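Local structure of rifin (Plasmodium falciparum, 7JZI) at residues H22-V27 with Q49-T54; V36-S41 with G77-C82; T65-V70 with V83-L88. The protein probably acts as a variant surface antigen on infected erythrocytes, from a family in which some members bind inhibitory human immune receptors, this chain being one piece of it. All coordinates share one frame; numbering follows the deposited sequence.

Interaction 1: H22-V27 with Q49-T54; sequences HGMKIV and QNSHYT. Unlike the reference sequence in segment 49-54: Q49 (reference Asn).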
# COMPACT_ATOMS: atom_id res chain seq x y z
N HIS B 22 3.53 21.74 -19.63
CA HIS B 22 3.08 22.28 -18.36
C HIS B 22 2.15 21.32 -17.62
O HIS B 22 2.15 21.33 -16.39
CB HIS B 22 2.56 23.70 -18.56
CG HIS B 22 2.10 24.38 -17.30
ND1 HIS B 22 2.31 23.87 -16.04
CD2 HIS B 22 1.63 25.62 -17.09
CE1 HIS B 22 1.84 24.69 -15.13
NE2 HIS B 22 1.42 25.78 -15.75
N GLY B 23 1.28 20.58 -18.32
CA GLY B 23 0.42 19.64 -17.61
C GLY B 23 1.19 18.57 -16.86
O GLY B 23 0.68 18.04 -15.86
N MET B 24 2.39 18.21 -17.32
CA MET B 24 3.14 17.19 -16.59
C MET B 24 3.77 17.68 -15.27
O MET B 24 3.96 16.85 -14.37
CB MET B 24 4.23 16.57 -17.46
CG MET B 24 4.62 15.19 -16.94
SD MET B 24 5.61 14.18 -18.04
CE MET B 24 7.14 14.20 -17.12
N LYS B 25 4.17 18.95 -15.16
CA LYS B 25 4.90 19.38 -13.95
C LYS B 25 4.07 19.26 -12.67
O LYS B 25 4.56 18.73 -11.65
CB LYS B 25 5.42 20.81 -14.13
CG LYS B 25 5.87 21.12 -15.54
CD LYS B 25 6.91 22.22 -15.53
CE LYS B 25 7.26 22.64 -16.92
NZ LYS B 25 6.36 23.66 -17.44
N ILE B 26 2.83 19.77 -12.67
CA ILE B 26 1.99 19.63 -11.48
C ILE B 26 1.84 18.16 -11.09
O ILE B 26 1.83 17.81 -9.89
CB ILE B 26 0.64 20.37 -11.69
CG1 ILE B 26 -0.17 19.84 -12.88
CG2 ILE B 26 0.81 21.90 -11.79
CD1 ILE B 26 -1.45 20.75 -13.13
N VAL B 27 1.73 17.25 -12.06
CA VAL B 27 1.57 15.87 -11.64
C VAL B 27 2.89 15.23 -11.22
O VAL B 27 2.89 14.29 -10.43
CB VAL B 27 0.86 15.02 -12.72
CG1 VAL B 27 -0.49 15.63 -13.14
CG2 VAL B 27 1.73 14.78 -13.93
N GLN B 49 10.90 10.59 -18.21
CA GLN B 49 11.58 10.51 -19.53
C GLN B 49 10.59 10.28 -20.68
O GLN B 49 10.83 10.85 -21.76
CB GLN B 49 12.75 9.52 -19.52
CG GLN B 49 13.88 9.96 -18.60
CD GLN B 49 15.13 9.14 -18.80
OE1 GLN B 49 15.20 8.28 -19.68
NE2 GLN B 49 16.14 9.40 -17.98
N ASN B 50 9.55 9.48 -20.49
CA ASN B 50 8.66 9.15 -21.64
C ASN B 50 7.47 10.12 -21.81
O ASN B 50 6.76 9.94 -22.81
CB ASN B 50 8.30 7.67 -21.67
CG ASN B 50 9.51 6.77 -21.86
OD1 ASN B 50 10.63 7.25 -21.95
ND2 ASN B 50 9.28 5.47 -21.91
N SER B 51 7.25 11.08 -20.90
CA SER B 51 6.18 12.12 -21.06
C SER B 51 4.78 11.52 -20.95
O SER B 51 4.55 10.87 -19.93
CB SER B 51 6.36 12.92 -22.33
OG SER B 51 5.52 14.07 -22.32
N HIS B 52 3.85 11.81 -21.89
CA HIS B 52 2.53 11.16 -21.90
C HIS B 52 1.84 11.23 -20.53
O HIS B 52 1.36 10.22 -19.99
CB HIS B 52 2.63 9.72 -22.42
CG HIS B 52 3.47 8.80 -21.58
ND1 HIS B 52 4.66 8.27 -22.02
CD2 HIS B 52 3.27 8.30 -20.33
CE1 HIS B 52 5.17 7.49 -21.08
NE2 HIS B 52 4.34 7.49 -20.05
N TYR B 53 1.72 12.45 -20.01
CA TYR B 53 1.30 12.67 -18.62
C TYR B 53 -0.04 11.99 -18.28
O TYR B 53 -0.15 11.35 -17.23
CB TYR B 53 1.36 14.17 -18.33
CG TYR B 53 0.22 15.04 -18.82
CD1 TYR B 53 -0.93 15.20 -18.07
CD2 TYR B 53 0.28 15.66 -20.07
CE1 TYR B 53 -1.97 15.99 -18.53
CE2 TYR B 53 -0.75 16.44 -20.53
CZ TYR B 53 -1.87 16.61 -19.76
OH TYR B 53 -2.89 17.40 -20.23
N THR B 54 -1.02 12.01 -19.20
CA THR B 54 -2.33 11.48 -18.85
C THR B 54 -2.36 9.96 -18.81
O THR B 54 -3.44 9.39 -18.64
CB THR B 54 -3.44 12.01 -19.78
OG1 THR B 54 -4.65 11.23 -19.62
CG2 THR B 54 -3.02 12.25 -21.28
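Y53 carries its ring on a CG set between its own backbone N and carbonyl carbon (chi1 79°), while M24 sends CG away from its backbone N (chi1 -157°) and a chi2 close to extended (167°) carries SD out to S51. With these settings each side chain passes the root of the other: the tyrosine reaches back over the helix, and the methionine runs out over the turn that precedes the tyrosine. Their overlap is at the roots, where M24 CG lies 3.7 Å from Y53 CB. Farther out, M24 SD rests against the backbone of S51, 3.7 Å from its CA. The ring of Y53 lays one face on the helix backbone, with G23 C and M24 N both about 4.1 Å above its plane and displaced toward the rim. G23, having no side chain, gives the ring room to lie so close to the main chain. One turn on, V27 CG2 makes only a looser approach to Y53 CB at 4.5 Å. No hydrogen bond crosses the contact; it is held by van der Waals packing. S51 takes positive phi where helix 43-50 ends, and the chain turns there before Y53. M24 also touches F47 and V48 of helix 43-50, while V27 packs on A116 of helix 101-127. The arrangement is that of an all-helical bundle, in which the connection between two successive helices folds back onto the long helix 8-33.

Interaction 2: V36-S41 with G77-C82; sequences VDTLKS and GIHPIC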
# COMPACT_ATOMS: atom_id res chain seq x y z
N VAL B 36 6.83 8.41 -5.18
CA VAL B 36 7.16 7.53 -6.28
C VAL B 36 8.66 7.64 -6.60
O VAL B 36 9.25 6.72 -7.19
CB VAL B 36 6.26 7.90 -7.47
CG1 VAL B 36 6.58 7.08 -8.69
CG2 VAL B 36 4.80 7.75 -7.09
N ASP B 37 9.31 8.73 -6.17
CA ASP B 37 10.77 8.89 -6.07
C ASP B 37 11.58 7.75 -5.43
O ASP B 37 12.68 7.42 -5.90
CB ASP B 37 11.02 10.25 -5.41
CG ASP B 37 12.42 10.76 -5.64
OD1 ASP B 37 12.68 11.54 -6.58
OD2 ASP B 37 13.18 10.59 -4.65
N THR B 38 11.08 7.10 -4.38
CA THR B 38 11.99 6.19 -3.71
C THR B 38 11.98 4.78 -4.28
O THR B 38 12.89 4.00 -3.97
CB THR B 38 11.71 6.18 -2.21
OG1 THR B 38 12.48 5.15 -1.58
CG2 THR B 38 10.23 5.95 -1.94
N LEU B 39 11.02 4.43 -5.13
CA LEU B 39 10.96 3.08 -5.68
C LEU B 39 12.16 2.78 -6.58
O LEU B 39 12.45 3.53 -7.52
CB LEU B 39 9.66 2.88 -6.47
CG LEU B 39 8.35 3.20 -5.77
CD1 LEU B 39 7.20 3.02 -6.74
CD2 LEU B 39 8.18 2.32 -4.55
N LYS B 40 12.84 1.66 -6.30
CA LYS B 40 14.04 1.24 -7.03
C LYS B 40 13.73 0.46 -8.30
O LYS B 40 14.66 0.09 -9.01
CB LYS B 40 14.93 0.38 -6.13
CG LYS B 40 15.85 1.16 -5.20
CD LYS B 40 17.26 0.57 -5.22
CE LYS B 40 18.07 1.06 -6.41
NZ LYS B 40 19.49 0.61 -6.32
N SER B 41 12.45 0.19 -8.58
CA SER B 41 12.07 -0.21 -9.93
C SER B 41 12.47 0.83 -10.96
O SER B 41 12.92 0.50 -12.06
CB SER B 41 10.56 -0.45 -10.00
OG SER B 41 9.87 0.76 -9.77
N GLY B 77 13.99 -4.84 6.06
CA GLY B 77 14.40 -3.46 6.09
C GLY B 77 13.23 -2.50 5.94
O GLY B 77 12.11 -2.88 5.58
N ILE B 78 13.50 -1.23 6.23
CA ILE B 78 12.49 -0.18 6.17
C ILE B 78 12.69 0.61 4.89
O ILE B 78 13.83 0.88 4.49
CB ILE B 78 12.54 0.71 7.42
CG1 ILE B 78 12.02 -0.05 8.64
CG2 ILE B 78 11.69 1.95 7.24
CD1 ILE B 78 13.08 -0.37 9.68
N HIS B 79 11.59 1.02 4.27
CA HIS B 79 11.60 1.73 3.00
C HIS B 79 10.78 3.00 3.11
O HIS B 79 9.69 2.99 3.68
CB HIS B 79 11.03 0.81 1.91
CG HIS B 79 11.05 1.39 0.53
ND1 HIS B 79 10.35 2.53 0.18
CD2 HIS B 79 11.64 0.96 -0.61
CE1 HIS B 79 10.54 2.79 -1.10
NE2 HIS B 79 11.31 1.85 -1.61
N PRO B 80 11.28 4.11 2.56
CA PRO B 80 10.65 5.42 2.81
C PRO B 80 9.19 5.51 2.40
O PRO B 80 8.43 6.24 3.04
CB PRO B 80 11.50 6.40 2.00
CG PRO B 80 12.72 5.67 1.56
CD PRO B 80 12.64 4.24 1.99
N ILE B 81 8.78 4.83 1.32
CA ILE B 81 7.40 5.00 0.75
C ILE B 81 6.32 4.56 1.72
O ILE B 81 5.20 5.06 1.62
CB ILE B 81 7.22 4.32 -0.61
CG1 ILE B 81 6.09 4.98 -1.42
CG2 ILE B 81 7.00 2.82 -0.47
CD1 ILE B 81 5.75 4.27 -2.70
N CYS B 82 6.64 3.66 2.63
CA CYS B 82 5.58 3.06 3.46
C CYS B 82 4.80 4.13 4.24
O CYS B 82 3.59 3.93 4.40
CB CYS B 82 6.19 1.95 4.30
SG CYS B 82 6.98 0.66 3.30
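H79 ND1 accepts the backbone N-H of I81 at 3.0 Å, a nearly straight bond (165° at the hydrogen) with the donor only 5° out of the ring plane. This ties the imidazole to its own loop, and a second bond, from C82 N to H79 O, tightens the same turn. The ring is thereby held with CE1 turned to T38, and the two side chains meet head-on. T38 points its CB at the loop and sets both branches beside H79 CE1: OG1, anti to the backbone N (chi1 172°), leans also on P80 CG, and CG2 on I81 CB at 3.7 Å. Deeper in, L39 CD2 meets I81 CD1 at 3.6 Å, the leucine and isoleucine side chains crossing at a slant. L39 also leans on I63 and I81 on M67, both of helix 56-70, and the neighbouring C82 is bonded to C71 in a disulfide. Two interhelical loops are thus pressed together over that helix. Because ND1 serves as an acceptor, the imidazole is probably neutral with its proton on NE2. No hydrogen bond crosses between the loops; the two that shape H79 lie within 77-82, whereas T38 and L39 meet that loop through van der Waals contact.

Interaction 3: T65-V70 with V83-L88; sequences TEMNEV and VVREKL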
# COMPACT_ATOMS: atom_id res chain seq x y z
N THR B 65 1.31 -2.54 -6.69
CA THR B 65 2.05 -3.80 -6.61
C THR B 65 3.36 -3.58 -5.86
O THR B 65 3.59 -4.19 -4.81
CB THR B 65 2.32 -4.39 -8.00
OG1 THR B 65 3.54 -3.86 -8.52
CG2 THR B 65 1.18 -4.09 -8.95
N GLU B 66 4.16 -2.63 -6.34
CA GLU B 66 5.44 -2.40 -5.69
C GLU B 66 5.26 -2.06 -4.23
O GLU B 66 5.91 -2.67 -3.37
CB GLU B 66 6.20 -1.29 -6.39
CG GLU B 66 7.59 -1.09 -5.83
CD GLU B 66 8.63 -0.96 -6.91
OE1 GLU B 66 8.21 -0.82 -8.08
OE2 GLU B 66 9.84 -0.97 -6.60
N MET B 67 4.31 -1.17 -3.91
CA MET B 67 4.17 -0.76 -2.52
C MET B 67 3.83 -1.96 -1.65
O MET B 67 4.45 -2.15 -0.60
CB MET B 67 3.12 0.34 -2.39
CG MET B 67 3.28 1.18 -1.13
SD MET B 67 2.11 2.56 -0.98
CE MET B 67 2.10 3.19 -2.65
N ASN B 68 2.96 -2.82 -2.17
CA ASN B 68 2.55 -4.02 -1.42
C ASN B 68 3.82 -4.83 -1.12
O ASN B 68 3.97 -5.25 0.04
CB ASN B 68 1.45 -4.81 -2.13
CG ASN B 68 0.11 -4.13 -2.07
OD1 ASN B 68 -0.85 -4.58 -2.69
ND2 ASN B 68 0.01 -3.05 -1.31
N GLU B 69 4.70 -5.05 -2.11
CA GLU B 69 5.88 -5.86 -1.86
C GLU B 69 6.82 -5.19 -0.87
O GLU B 69 7.41 -5.87 -0.02
CB GLU B 69 6.65 -6.14 -3.15
CG GLU B 69 7.75 -7.16 -2.94
CD GLU B 69 8.75 -7.22 -4.07
OE1 GLU B 69 8.36 -6.91 -5.21
OE2 GLU B 69 9.93 -7.55 -3.82
N VAL B 70 6.97 -3.87 -0.93
CA VAL B 70 8.04 -3.25 -0.16
C VAL B 70 7.58 -2.80 1.21
O VAL B 70 8.42 -2.44 2.05
CB VAL B 70 8.69 -2.05 -0.89
CG1 VAL B 70 9.66 -2.53 -1.96
CG2 VAL B 70 7.64 -1.11 -1.44
N VAL B 83 5.43 5.22 4.66
CA VAL B 83 4.73 6.23 5.51
C VAL B 83 3.55 6.83 4.76
O VAL B 83 2.57 7.21 5.41
CB VAL B 83 5.70 7.30 6.02
CG1 VAL B 83 6.24 8.17 4.90
CG2 VAL B 83 5.09 8.16 7.12
N VAL B 84 3.61 6.90 3.43
CA VAL B 84 2.54 7.59 2.66
C VAL B 84 1.20 6.87 2.84
O VAL B 84 0.17 7.50 2.58
CB VAL B 84 2.92 7.75 1.17
CG1 VAL B 84 2.50 6.56 0.34
CG2 VAL B 84 2.35 9.03 0.59
N ARG B 85 1.22 5.62 3.27
CA ARG B 85 -0.04 4.85 3.38
C ARG B 85 -0.99 5.58 4.33
O ARG B 85 -2.19 5.57 4.07
CB ARG B 85 0.26 3.44 3.89
CG ARG B 85 0.44 2.40 2.80
CD ARG B 85 0.83 1.07 3.41
NE ARG B 85 0.69 -0.02 2.46
CZ ARG B 85 1.08 -1.27 2.69
NH1 ARG B 85 0.90 -2.20 1.77
NH2 ARG B 85 1.65 -1.58 3.83
N GLU B 86 -0.47 6.18 5.40
CA GLU B 86 -1.36 6.81 6.41
C GLU B 86 -2.17 7.90 5.72
O GLU B 86 -3.37 8.02 6.02
CB GLU B 86 -0.54 7.44 7.53
CG GLU B 86 0.19 6.43 8.38
CD GLU B 86 1.12 7.05 9.41
OE1 GLU B 86 1.49 8.22 9.24
OE2 GLU B 86 1.46 6.36 10.39
N LYS B 87 -1.54 8.66 4.84
CA LYS B 87 -2.24 9.73 4.10
C LYS B 87 -3.30 9.10 3.20
O LYS B 87 -4.37 9.69 3.04
CB LYS B 87 -1.21 10.56 3.33
CG LYS B 87 0.05 10.86 4.12
CD LYS B 87 1.02 11.78 3.43
CE LYS B 87 2.26 12.06 4.26
NZ LYS B 87 3.13 13.08 3.63
N LEU B 88 -2.99 7.94 2.62
CA LEU B 88 -3.93 7.26 1.69
C LEU B 88 -5.19 6.86 2.45
O LEU B 88 -6.25 6.81 1.83
CB LEU B 88 -3.24 6.06 1.06
CG LEU B 88 -2.14 6.37 0.04
CD1 LEU B 88 -1.39 5.11 -0.34
CD2 LEU B 88 -2.73 7.03 -1.20
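This is a buried contact between the last turns of helix 56-70 and the short helix 84-88, made by side chains across widely spaced backbones: the axes of the two segments come no closer than 13.2 Å, with 124° between their directions. On M67, a CG anti to the backbone N (chi1 -158°) and an extended chi2 put SD among three residues of the facing helix, 4.1 Å from R85 CG and beside V84 CG1 and L88 CD1. R85 comes the other way, extended from CG to NE, and runs alongside the methionine. Its guanidinium arrives beside N68, whose ND2 sits at the guanidinium edge, 3.3 Å from R85 NH1. N68 lies crosswise to the arginine, its amide tilted 50° from the guanidinium, and as both nitrogens are donors this is proximity without a hydrogen bond. Q101 of helix 101-127 touches M67, N68 and R85 together, and C71 also lies against the arginine. The strongest polar partner of R85 lies in the chain of another protein: NH2 bonds to its backbone, and the guanidinium also makes a cation-pi contact with one of its aromatic side chains. The chemistry is therefore divided along one residue: the stem of R85 packs against the sulfur of M67, which also meets methyls of V84 and L88, while its charged end serves the interface with the bound protein.

In the fold
Interactions 2 and 3 form one continuous region, their centres 9 Å apart. S41 OG comes close to E66 OE1 where they join, and I81 CD1 meets M67 CE at 3.8 Å. The chain passes directly from 77-82 into 83-88, and the C71–C82 disulfide links the region just after helix 56-70 to that junction. This end also faces the other protein, which reaches C82, R85 and E86; the platinum ion, at M98 and K100, lies about 12 Å from the side chain of N68. Interaction 1 is separate, its centre 22 Å from that of interaction 3, on the opposite side of the chain's centre, and no other protein chain of the assembly touches it.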